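Local coordinates for uncharacterized protein lp_2219 (Lactobacillus plantarum, PDB 3HFQ), which is of unknown function but adopts the seven-bladed beta-propeller of the lactonase family, which may hint at hydrolysis of a sugar lactone, at residues F267-T270 against H274-L277; V229-A234 against L254-R259; A201-E206 against A212-D217; L181-G186 against F223-I228. The protein carries 1 engineered substitution. All blocks are in the same frame, centred on the assembly; numbering follows the deposited sequence.

Interaction 1 (F267-T270 against H274-L277); sequences FAVT and HLTL
Leu277 lays its methyl CD1 over one face of the Phe267 ring, 3.9 Å from the ring centroid and set off toward the rim near CZ, a clear CH-pi contact. The leucine reaches there because its CG stands opposite its own backbone N (chi1 -179°), which carries the branch out along the ring. Beside it, Leu275 CB fits against Phe267 CD2 at 4.0 Å, and the ring therefore sits in a notch between two leucines two residues apart. Farther along, Leu275 CD2 and Val269 CG2 run side by side at 3.8 Å, one bump beside another on the face that carries Phe267. These are the third and outermost strands of one four-stranded propeller blade, joined as an antiparallel hairpin, and this apolar face is turned to the preceding blade, where Phe202, Ile211 and Val229 meet it. Were Phe267 cut back to alanine, Leu277 CD1 would probably lose the ring face it lies on and a gap would be likely beside Leu275. Backbone bonds hold the register: Ala268 N to Thr276 O at 2.8 Å, the more bent return bond from Thr276 N to Ala268 O (142° at the hydrogen), and Thr270 N to His274 O at 2.9 Å. On the other face, a water donates to Ala268 O and is hydrogen-bonded to Thr270 OG1 (2.7 Å) and Thr276 OG1 (2.8 Å).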
loop_
_atom_site.group_PDB
_atom_site.type_symbol
_atom_site.label_atom_id
_atom_site.label_comp_id
_atom_site.label_asym_id
_atom_site.label_seq_id
_atom_site.Cartn_x
_atom_site.Cartn_y
_atom_site.Cartn_z
ATOM N N PHE A 267 1.286 17.162 -1.144
ATOM C CA PHE A 267 2.531 17.874 -0.876
ATOM C C PHE A 267 3.341 18.068 -2.145
ATOM O O PHE A 267 3.404 17.179 -2.997
ATOM C CB PHE A 267 3.415 17.101 0.110
ATOM C CG PHE A 267 2.819 16.930 1.474
ATOM C CD1 PHE A 267 1.869 15.942 1.717
ATOM C CD2 PHE A 267 3.232 17.743 2.528
ATOM C CE1 PHE A 267 1.339 15.762 2.986
ATOM C CE2 PHE A 267 2.708 17.572 3.804
ATOM C CZ PHE A 267 1.760 16.579 4.036
ATOM N N ALA A 268 3.964 19.233 -2.264
ATOM C CA ALA A 268 4.823 19.516 -3.400
ATOM C C ALA A 268 6.214 19.088 -2.941
ATOM O O ALA A 268 6.640 19.442 -1.835
ATOM C CB ALA A 268 4.809 21.008 -3.719
ATOM N N VAL A 269 6.906 18.307 -3.764
ATOM C CA VAL A 269 8.251 17.855 -3.428
ATOM C C VAL A 269 9.230 18.823 -4.072
ATOM O O VAL A 269 9.201 19.023 -5.284
ATOM C CB VAL A 269 8.549 16.442 -3.987
ATOM C CG1 VAL A 269 9.933 16.002 -3.546
ATOM C CG2 VAL A 269 7.501 15.450 -3.514
ATOM N N THR A 270 10.090 19.429 -3.264
ATOM C CA THR A 270 11.056 20.367 -3.802
ATOM C C THR A 270 12.479 19.883 -3.560
ATOM O O THR A 270 12.710 18.684 -3.411
ATOM C CB THR A 270 10.840 21.781 -3.211
ATOM O OG1 THR A 270 10.891 21.729 -1.779
ATOM C CG2 THR A 270 9.474 22.317 -3.642
ATOM N N HIS A 274 12.472 17.965 0.288
ATOM C CA HIS A 274 11.599 18.771 1.132
ATOM C C HIS A 274 10.144 18.716 0.672
ATOM O O HIS A 274 9.859 18.621 -0.523
ATOM C CB HIS A 274 12.084 20.221 1.190
ATOM C CG HIS A 274 13.293 20.415 2.055
ATOM N ND1 HIS A 274 14.558 20.030 1.665
ATOM C CD2 HIS A 274 13.421 20.928 3.301
ATOM C CE1 HIS A 274 15.414 20.298 2.635
ATOM N NE2 HIS A 274 14.754 20.842 3.640
ATOM N N LEU A 275 9.233 18.773 1.640
ATOM C CA LEU A 275 7.799 18.713 1.375
ATOM C C LEU A 275 7.054 19.970 1.822
ATOM O O LEU A 275 7.371 20.561 2.856
ATOM C CB LEU A 275 7.195 17.505 2.092
ATOM C CG LEU A 275 7.822 16.147 1.779
ATOM C CD1 LEU A 275 7.185 15.079 2.660
ATOM C CD2 LEU A 275 7.628 15.826 0.307
ATOM N N THR A 276 6.056 20.361 1.035
ATOM C CA THR A 276 5.226 21.525 1.322
ATOM C C THR A 276 3.761 21.154 1.105
ATOM O O THR A 276 3.375 20.789 -0.003
ATOM C CB THR A 276 5.562 22.707 0.389
ATOM O OG1 THR A 276 6.900 23.154 0.642
ATOM C CG2 THR A 276 4.589 23.864 0.623
ATOM N N LEU A 277 2.955 21.246 2.159
ATOM C CA LEU A 277 1.532 20.920 2.065
ATOM C C LEU A 277 0.827 21.958 1.200
ATOM O O LEU A 277 0.898 23.153 1.481
ATOM C CB LEU A 277 0.894 20.915 3.456
ATOM C CG LEU A 277 -0.597 20.572 3.513
ATOM C CD1 LEU A 277 -0.787 19.104 3.172
ATOM C CD2 LEU A 277 -1.142 20.870 4.897
HETATM O O HOH W 1 8.536 21.261 -0.555
#

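Interaction 2 (V229-A234 against L254-R259); sequences VKTIPA and LYVSNR. With PO4 (phosphate ion), chain C.
Thr231 holds OG1 between its backbone N and carbonyl carbon (chi1 67°), which swings the methyl CG2 toward Val256, while Asn258 sets CG opposite its carbonyl carbon (chi1 -67°), a torsion that turns its amide toward the same threonine. The methyl meets Val256 CG1 at 4.0 Å, the two side chains crossing at about a right angle. The amide end of Asn258 lies close to both OG1 and O of Thr231, and Ile232 CG2 packs against its amide carbon CG at 3.6 Å. A leucine in place of Asn258 would probably remove the polar group beside Thr231 OG1 and O in a buried setting. Thr231 OG1 also has a weak hydrogen bond to Ser209 O. At the far end of the strand, Arg259 bends at chi3 and presents the edge of its guanidinium group to a phosphate ion, probably from the crystallisation liquor: NH1 and NH2 both bond to O2 of the ion, at 2.7 and 3.0 Å. Glu206 forms a salt bridge with the same arginine, and His144 and Arg190 also bond the ion. The arrangement is that of neighbouring blades of a beta-propeller, packed side by side, with residues of three consecutive blades converging on an anion-binding pocket.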
loop_
_atom_site.group_PDB
_atom_site.type_symbol
_atom_site.label_atom_id
_atom_site.label_comp_id
_atom_site.label_asym_id
_atom_site.label_seq_id
_atom_site.Cartn_x
_atom_site.Cartn_y
_atom_site.Cartn_z
ATOM N N VAL A 229 7.096 16.250 8.402
ATOM C CA VAL A 229 5.971 17.175 8.263
ATOM C C VAL A 229 4.705 16.488 8.760
ATOM O O VAL A 229 4.643 15.260 8.791
ATOM C CB VAL A 229 5.754 17.607 6.787
ATOM C CG1 VAL A 229 6.933 18.447 6.309
ATOM C CG2 VAL A 229 5.585 16.380 5.896
ATOM N N LYS A 230 3.704 17.273 9.158
ATOM C CA LYS A 230 2.442 16.705 9.636
ATOM C C LYS A 230 1.507 16.489 8.454
ATOM O O LYS A 230 1.588 17.202 7.457
ATOM C CB LYS A 230 1.783 17.632 10.669
ATOM C CG LYS A 230 2.629 17.847 11.920
ATOM C CD LYS A 230 1.923 18.701 12.974
ATOM C CE LYS A 230 0.869 17.912 13.741
ATOM N NZ LYS A 230 0.303 18.701 14.877
ATOM N N THR A 231 0.617 15.506 8.563
ATOM C CA THR A 231 -0.305 15.210 7.473
ATOM C C THR A 231 -1.708 15.756 7.725
ATOM O O THR A 231 -2.593 15.606 6.885
ATOM C CB THR A 231 -0.398 13.689 7.213
ATOM O OG1 THR A 231 -1.015 13.041 8.332
ATOM C CG2 THR A 231 0.997 13.100 7.005
ATOM N N ILE A 232 -1.895 16.392 8.879
ATOM C CA ILE A 232 -3.185 16.977 9.257
ATOM C C ILE A 232 -2.957 18.297 9.996
ATOM O O ILE A 232 -1.830 18.610 10.384
ATOM C CB ILE A 232 -3.992 16.039 10.186
ATOM C CG1 ILE A 232 -3.146 15.659 11.404
ATOM C CG2 ILE A 232 -4.444 14.807 9.424
ATOM C CD1 ILE A 232 -3.907 14.882 12.463
ATOM N N PRO A 233 -4.025 19.090 10.194
ATOM C CA PRO A 233 -3.893 20.371 10.896
ATOM C C PRO A 233 -3.262 20.203 12.271
ATOM O O PRO A 233 -3.461 19.187 12.940
ATOM C CB PRO A 233 -5.332 20.869 10.974
ATOM C CG PRO A 233 -5.920 20.350 9.702
ATOM C CD PRO A 233 -5.395 18.926 9.675
ATOM N N ALA A 234 -2.506 21.209 12.689
ATOM C CA ALA A 234 -1.834 21.171 13.979
ATOM C C ALA A 234 -2.812 21.092 15.150
ATOM O O ALA A 234 -2.480 20.548 16.201
ATOM C CB ALA A 234 -0.936 22.392 14.129
ATOM N N LEU A 254 3.518 14.488 -3.769
ATOM C CA LEU A 254 3.336 13.383 -2.833
ATOM C C LEU A 254 1.918 13.426 -2.271
ATOM O O LEU A 254 1.393 14.498 -1.962
ATOM C CB LEU A 254 4.346 13.493 -1.687
ATOM C CG LEU A 254 4.442 12.336 -0.685
ATOM C CD1 LEU A 254 5.085 11.121 -1.360
ATOM C CD2 LEU A 254 5.284 12.764 0.505
ATOM N N TYR A 255 1.298 12.258 -2.139
ATOM C CA TYR A 255 -0.059 12.174 -1.616
ATOM C C TYR A 255 -0.134 11.180 -0.459
ATOM O O TYR A 255 0.548 10.157 -0.474
ATOM C CB TYR A 255 -1.030 11.741 -2.730
ATOM C CG TYR A 255 -1.018 12.644 -3.953
ATOM C CD1 TYR A 255 0.041 12.608 -4.863
ATOM C CD2 TYR A 255 -2.040 13.568 -4.169
ATOM C CE1 TYR A 255 0.085 13.483 -5.951
ATOM C CE2 TYR A 255 -2.005 14.446 -5.253
ATOM C CZ TYR A 255 -0.938 14.400 -6.138
ATOM O OH TYR A 255 -0.867 15.300 -7.184
ATOM N N VAL A 256 -0.948 11.488 0.548
ATOM C CA VAL A 256 -1.120 10.581 1.680
ATOM C C VAL A 256 -2.576 10.622 2.142
ATOM O O VAL A 256 -3.219 11.671 2.083
ATOM C CB VAL A 256 -0.178 10.954 2.861
ATOM C CG1 VAL A 256 -0.540 12.315 3.428
ATOM C CG2 VAL A 256 -0.252 9.887 3.944
ATOM N N SER A 257 -3.110 9.479 2.568
ATOM C CA SER A 257 -4.490 9.439 3.036
ATOM C C SER A 257 -4.544 9.448 4.561
ATOM O O SER A 257 -3.681 8.875 5.234
ATOM C CB SER A 257 -5.218 8.206 2.480
ATOM O OG SER A 257 -4.615 7.000 2.916
ATOM N N ASN A 258 -5.566 10.110 5.097
ATOM C CA ASN A 258 -5.756 10.229 6.536
ATOM C C ASN A 258 -7.062 9.579 6.985
ATOM O O ASN A 258 -8.137 9.958 6.521
ATOM C CB ASN A 258 -5.777 11.709 6.941
ATOM C CG ASN A 258 -4.436 12.395 6.744
ATOM O OD1 ASN A 258 -4.300 13.305 5.922
ATOM N ND2 ASN A 258 -3.439 11.961 7.495
ATOM N N ARG A 259 -6.964 8.602 7.883
ATOM C CA ARG A 259 -8.145 7.925 8.416
ATOM C C ARG A 259 -8.533 8.605 9.722
ATOM O O ARG A 259 -7.837 8.488 10.731
ATOM C CB ARG A 259 -7.846 6.454 8.676
ATOM C CG ARG A 259 -7.641 5.634 7.421
ATOM C CD ARG A 259 -7.125 4.255 7.781
ATOM N NE ARG A 259 -5.760 4.319 8.301
ATOM C CZ ARG A 259 -5.035 3.256 8.633
ATOM N NH1 ARG A 259 -5.550 2.040 8.503
ATOM N NH2 ARG A 259 -3.789 3.406 9.072
HETATM P P PO4 C . -3.382 -0.561 10.081
HETATM O O1 PO4 C . -4.649 -0.352 10.991
HETATM O O2 PO4 C . -3.421 0.455 8.878
HETATM O O3 PO4 C . -2.074 -0.327 10.930
HETATM O O4 PO4 C . -3.378 -2.033 9.512
#

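Interaction 3 (A201-E206 against A212-D217); sequences AFLAGE and ASLKYD
Leu203 and Leu214 meet diagonally at the apolar centre of this hairpin, with Leu203 CB 4.1 Å from Leu214 CD1. Leu214 places CG opposite its carbonyl carbon (chi1 -46°), and its chi2 of 170° then sends CD1 across to the neighbouring strand. The alanines complete the same face: Ala201 CB lies 4.4 Å from Leu214 CB, and Ala212 CB stands equally far from Leu203 CB. Phe223 and Met183 also touch this face, from the outermost strand of the blade and from the adjoining blade. The opposite face carries Phe202 and Ser213, whose OG approaches the edge of the phenylalanine ring, 3.6 Å from CD1; the hydroxyl has its hydrogen-bonding partner in Gly273 O, in the next blade. Between the faces run four backbone hydrogen bonds, two for each of the pairs Ala201 with Leu214 and Leu203 with Ala212. The nearly straight one runs from Leu203 N to Ala212 O, 2.9 Å with 178° at the hydrogen. Past the paired residues the chemistry becomes polar: Tyr216 OH bonds to Asp151, Lys215 lies in a cation-pi contact with Tyr200, and Glu206 makes a salt bridge to Arg190. The polar backbone atoms of these pairs thus satisfy one another within the buried centre of this propeller hairpin, while the Glu206 carboxylate lies just beyond the end of the strand, among its ionic partners.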
loop_
_atom_site.group_PDB
_atom_site.type_symbol
_atom_site.label_atom_id
_atom_site.label_comp_id
_atom_site.label_asym_id
_atom_site.label_seq_id
_atom_site.Cartn_x
_atom_site.Cartn_y
_atom_site.Cartn_z
ATOM N N ALA A 201 13.153 8.693 -0.298
ATOM C CA ALA A 201 12.005 7.869 0.046
ATOM C C ALA A 201 11.165 8.698 1.005
ATOM O O ALA A 201 11.699 9.480 1.788
ATOM C CB ALA A 201 12.449 6.569 0.720
ATOM N N PHE A 202 9.852 8.530 0.936
ATOM C CA PHE A 202 8.943 9.266 1.801
ATOM C C PHE A 202 8.191 8.226 2.605
ATOM O O PHE A 202 7.516 7.359 2.049
ATOM C CB PHE A 202 8.023 10.127 0.937
ATOM C CG PHE A 202 8.782 11.060 0.033
ATOM C CD1 PHE A 202 9.319 12.249 0.527
ATOM C CD2 PHE A 202 9.046 10.704 -1.285
ATOM C CE1 PHE A 202 10.114 13.066 -0.281
ATOM C CE2 PHE A 202 9.840 11.512 -2.100
ATOM C CZ PHE A 202 10.375 12.696 -1.595
ATOM N N LEU A 203 8.336 8.315 3.922
ATOM C CA LEU A 203 7.749 7.352 4.845
ATOM C C LEU A 203 6.541 7.879 5.607
ATOM O O LEU A 203 6.611 8.914 6.270
ATOM C CB LEU A 203 8.833 6.917 5.835
ATOM C CG LEU A 203 8.496 5.994 7.003
ATOM C CD1 LEU A 203 8.262 4.574 6.504
ATOM C CD2 LEU A 203 9.652 6.025 7.998
ATOM N N ALA A 204 5.433 7.154 5.527
ATOM C CA ALA A 204 4.229 7.573 6.223
ATOM C C ALA A 204 4.220 7.032 7.646
ATOM O O ALA A 204 4.447 5.843 7.870
ATOM C CB ALA A 204 2.994 7.099 5.469
ATOM N N GLY A 205 3.980 7.927 8.600
ATOM C CA GLY A 205 3.911 7.543 9.995
ATOM C C GLY A 205 2.443 7.494 10.366
ATOM O O GLY A 205 1.815 8.527 10.585
ATOM N N GLU A 206 1.894 6.288 10.428
ATOM C CA GLU A 206 0.485 6.114 10.745
ATOM C C GLU A 206 0.051 6.706 12.078
ATOM O O GLU A 206 -0.844 7.549 12.129
ATOM C CB GLU A 206 0.114 4.627 10.744
ATOM C CG GLU A 206 -1.337 4.378 11.149
ATOM C CD GLU A 206 -1.675 2.908 11.296
ATOM O OE1 GLU A 206 -1.406 2.137 10.354
ATOM O OE2 GLU A 206 -2.222 2.527 12.355
ATOM N N ALA A 212 8.046 11.323 6.923
ATOM C CA ALA A 212 9.468 11.558 7.080
ATOM C C ALA A 212 10.120 11.490 5.707
ATOM O O ALA A 212 9.866 10.555 4.944
ATOM C CB ALA A 212 10.075 10.502 7.998
ATOM N N SER A 213 10.927 12.492 5.370
ATOM C CA SER A 213 11.635 12.464 4.097
ATOM C C SER A 213 12.956 11.776 4.418
ATOM O O SER A 213 13.600 12.107 5.415
ATOM C CB SER A 213 11.900 13.880 3.568
ATOM O OG SER A 213 10.724 14.467 3.041
ATOM N N LEU A 214 13.352 10.817 3.587
ATOM C CA LEU A 214 14.592 10.081 3.813
ATOM C C LEU A 214 15.477 10.093 2.578
ATOM O O LEU A 214 14.978 10.096 1.451
ATOM C CB LEU A 214 14.290 8.617 4.149
ATOM C CG LEU A 214 13.194 8.298 5.170
ATOM C CD1 LEU A 214 12.913 6.803 5.143
ATOM C CD2 LEU A 214 13.625 8.755 6.562
ATOM N N LYS A 215 16.788 10.106 2.798
ATOM C CA LYS A 215 17.744 10.047 1.702
ATOM C C LYS A 215 18.197 8.589 1.682
ATOM O O LYS A 215 18.542 8.031 2.725
ATOM C CB LYS A 215 18.949 10.955 1.975
ATOM C CG LYS A 215 20.030 10.900 0.897
ATOM C CD LYS A 215 19.597 11.610 -0.381
ATOM C CE LYS A 215 20.604 11.406 -1.511
ATOM N NZ LYS A 215 20.641 9.985 -1.965
ATOM N N TYR A 216 18.185 7.965 0.509
ATOM C CA TYR A 216 18.607 6.572 0.391
ATOM C C TYR A 216 19.906 6.489 -0.403
ATOM O O TYR A 216 20.056 7.155 -1.424
ATOM C CB TYR A 216 17.526 5.749 -0.318
ATOM C CG TYR A 216 17.871 4.283 -0.481
ATOM C CD1 TYR A 216 17.912 3.429 0.621
ATOM C CD2 TYR A 216 18.144 3.749 -1.740
ATOM C CE1 TYR A 216 18.215 2.077 0.474
ATOM C CE2 TYR A 216 18.451 2.399 -1.900
ATOM C CZ TYR A 216 18.482 1.568 -0.788
ATOM O OH TYR A 216 18.766 0.229 -0.942
ATOM N N ASP A 217 20.839 5.669 0.070
ATOM C CA ASP A 217 22.118 5.490 -0.612
ATOM C C ASP A 217 22.242 4.039 -1.075
ATOM O O ASP A 217 22.298 3.121 -0.259
ATOM C CB ASP A 217 23.275 5.836 0.331
ATOM C CG ASP A 217 24.626 5.819 -0.366
ATOM O OD1 ASP A 217 24.681 5.494 -1.571
ATOM O OD2 ASP A 217 25.634 6.134 0.296
#

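Interaction 4 (L181-G186 against F223-I228); sequences LTMEAG and FTQLGI
Leu181 pushes its methyl CD2 against Phe223 CB at 3.9 Å, the two side chains crossing at about a right angle. Two residues on, just past the end of the strand, Met183, present as selenomethionine, bends at chi2 and chi3 and brings its methyl CE to within 3.2 Å of Gln225 OE1. An extended chain, trans at chi1 (-177°) and beyond, carries the Gln225 amide over to the loop. Its carbonyl oxygen is then engaged by two waters, each donating to OE1: one also donates to Thr182 O at 3.2 Å, the other accepts from Glu184 N at 2.9 Å. No direct hydrogen bond links the segments, so water carries the polar part of this joint between the outermost strand of one propeller blade, with the loop that follows it, and the outermost strand of the next. Within its own blade, strand 222-230 is hydrogen-bonded to strand 210-217, where a classic beta bulge sets two residues, Leu226 and Gly227, opposite the single Ser213. Behind the first shell, Leu214 packs on both Leu181 and Phe223, and the Phe223 ring meets that of Tyr216 with their planes at about 50°. Val164 and Val166 press on Phe223 from the other blade. The loop beyond is tied back by Gly186 N, which bonds to Asp162 OD2.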
loop_
_atom_site.group_PDB
_atom_site.type_symbol
_atom_site.label_atom_id
_atom_site.label_comp_id
_atom_site.label_asym_id
_atom_site.label_seq_id
_atom_site.Cartn_x
_atom_site.Cartn_y
_atom_site.Cartn_z
ATOM N N LEU A 181 16.774 1.424 10.101
ATOM C CA LEU A 181 16.581 2.813 10.484
ATOM C C LEU A 181 15.589 2.841 11.637
ATOM O O LEU A 181 14.503 2.271 11.541
ATOM C CB LEU A 181 16.017 3.617 9.308
ATOM C CG LEU A 181 15.602 5.058 9.611
ATOM C CD1 LEU A 181 16.836 5.922 9.871
ATOM C CD2 LEU A 181 14.800 5.600 8.441
ATOM N N THR A 182 15.960 3.498 12.727
ATOM C CA THR A 182 15.078 3.586 13.877
ATOM C C THR A 182 14.460 4.972 13.931
ATOM O O THR A 182 15.167 5.978 13.926
ATOM C CB THR A 182 15.840 3.321 15.192
ATOM O OG1 THR A 182 16.356 1.986 15.185
ATOM C CG2 THR A 182 14.913 3.497 16.388
HETATM N N MSE A 183 13.134 5.018 13.985
HETATM C CA MSE A 183 12.421 6.284 14.039
HETATM C C MSE A 183 12.123 6.690 15.475
HETATM O O MSE A 183 12.184 5.863 16.384
HETATM C CB MSE A 183 11.120 6.170 13.244
HETATM C CG MSE A 183 11.339 5.644 11.832
HETATM SE SE MSE A 183 12.141 6.960 10.670
HETATM C CE MSE A 183 13.849 7.239 11.524
ATOM N N GLU A 184 11.816 7.968 15.678
ATOM C CA GLU A 184 11.483 8.459 17.012
ATOM C C GLU A 184 10.343 7.605 17.566
ATOM O O GLU A 184 9.411 7.252 16.842
ATOM C CB GLU A 184 11.045 9.928 16.948
ATOM C CG GLU A 184 12.179 10.934 16.769
ATOM C CD GLU A 184 12.968 11.176 18.049
ATOM O OE1 GLU A 184 13.688 10.259 18.499
ATOM O OE2 GLU A 184 12.865 12.289 18.605
ATOM N N ALA A 185 10.420 7.275 18.852
ATOM C CA ALA A 185 9.405 6.443 19.490
ATOM C C ALA A 185 7.981 6.953 19.270
ATOM O O ALA A 185 7.680 8.117 19.532
ATOM C CB ALA A 185 9.694 6.329 20.984
ATOM N N GLY A 186 7.109 6.070 18.787
ATOM C CA GLY A 186 5.724 6.445 18.552
ATOM C C GLY A 186 5.411 6.935 17.147
ATOM O O GLY A 186 4.268 7.285 16.844
ATOM N N PHE A 223 19.395 4.454 4.981
ATOM C CA PHE A 223 18.698 5.734 4.967
ATOM C C PHE A 223 19.267 6.747 5.955
ATOM O O PHE A 223 19.988 6.398 6.895
ATOM C CB PHE A 223 17.227 5.544 5.359
ATOM C CG PHE A 223 16.419 4.728 4.399
ATOM C CD1 PHE A 223 15.935 5.289 3.223
ATOM C CD2 PHE A 223 16.074 3.413 4.706
ATOM C CE1 PHE A 223 15.112 4.559 2.372
ATOM C CE2 PHE A 223 15.253 2.674 3.859
ATOM C CZ PHE A 223 14.770 3.251 2.692
ATOM N N THR A 224 18.893 8.003 5.730
ATOM C CA THR A 224 19.249 9.123 6.590
ATOM C C THR A 224 17.972 9.961 6.637
ATOM O O THR A 224 17.454 10.358 5.592
ATOM C CB THR A 224 20.389 9.988 6.003
ATOM O OG1 THR A 224 21.601 9.224 5.962
ATOM C CG2 THR A 224 20.616 11.226 6.872
ATOM N N GLN A 225 17.448 10.207 7.835
ATOM C CA GLN A 225 16.228 11.002 7.960
ATOM C C GLN A 225 16.547 12.465 7.663
ATOM O O GLN A 225 17.488 13.021 8.229
ATOM C CB GLN A 225 15.648 10.879 9.369
ATOM C CG GLN A 225 14.338 11.637 9.551
ATOM C CD GLN A 225 13.801 11.544 10.960
ATOM O OE1 GLN A 225 13.508 10.454 11.451
ATOM N NE2 GLN A 225 13.670 12.689 11.622
ATOM N N LEU A 226 15.765 13.085 6.781
ATOM C CA LEU A 226 15.987 14.482 6.406
ATOM C C LEU A 226 15.104 15.499 7.125
ATOM O O LEU A 226 15.585 16.532 7.594
ATOM C CB LEU A 226 15.803 14.645 4.896
ATOM C CG LEU A 226 17.007 14.428 3.977
ATOM C CD1 LEU A 226 18.064 13.550 4.637
ATOM C CD2 LEU A 226 16.509 13.828 2.676
ATOM N N GLY A 227 13.809 15.212 7.193
ATOM C CA GLY A 227 12.878 16.116 7.846
ATOM C C GLY A 227 11.539 15.441 8.060
ATOM O O GLY A 227 11.315 14.335 7.568
ATOM N N ILE A 228 10.646 16.099 8.794
ATOM C CA ILE A 228 9.324 15.544 9.074
ATOM C C ILE A 228 8.241 16.618 8.970
ATOM O O ILE A 228 8.445 17.761 9.385
ATOM C CB ILE A 228 9.272 14.927 10.497
ATOM C CG1 ILE A 228 10.273 13.771 10.603
ATOM C CG2 ILE A 228 7.864 14.437 10.809
ATOM C CD1 ILE A 228 10.259 13.064 11.947
HETATM O O HOH W 2 15.733 9.041 13.215
HETATM O O HOH W 3 11.875 10.043 13.678
#

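Two consecutive blades of the seven-bladed propeller, with the edge of the one before, hold all four contacts. Interactions 1 and 3 are hairpins of successive blades, with centres 13 Å apart, and they touch where Leu275 and Val269 meet Phe202. Interactions 2 and 4 join neighbouring blades, with centres about 17 Å apart; interaction 4 uses strand 222-230 itself and interaction 2 the residues just after it. Interactions 3 and 4, centres 8 Å apart, share the sheet of strands 210-217 and 222-230. Along the chain, interaction 3 falls between the two segments of interaction 4, then come interaction 2 and interaction 1, which touch through the neighbouring strands 253-259 and 263-269.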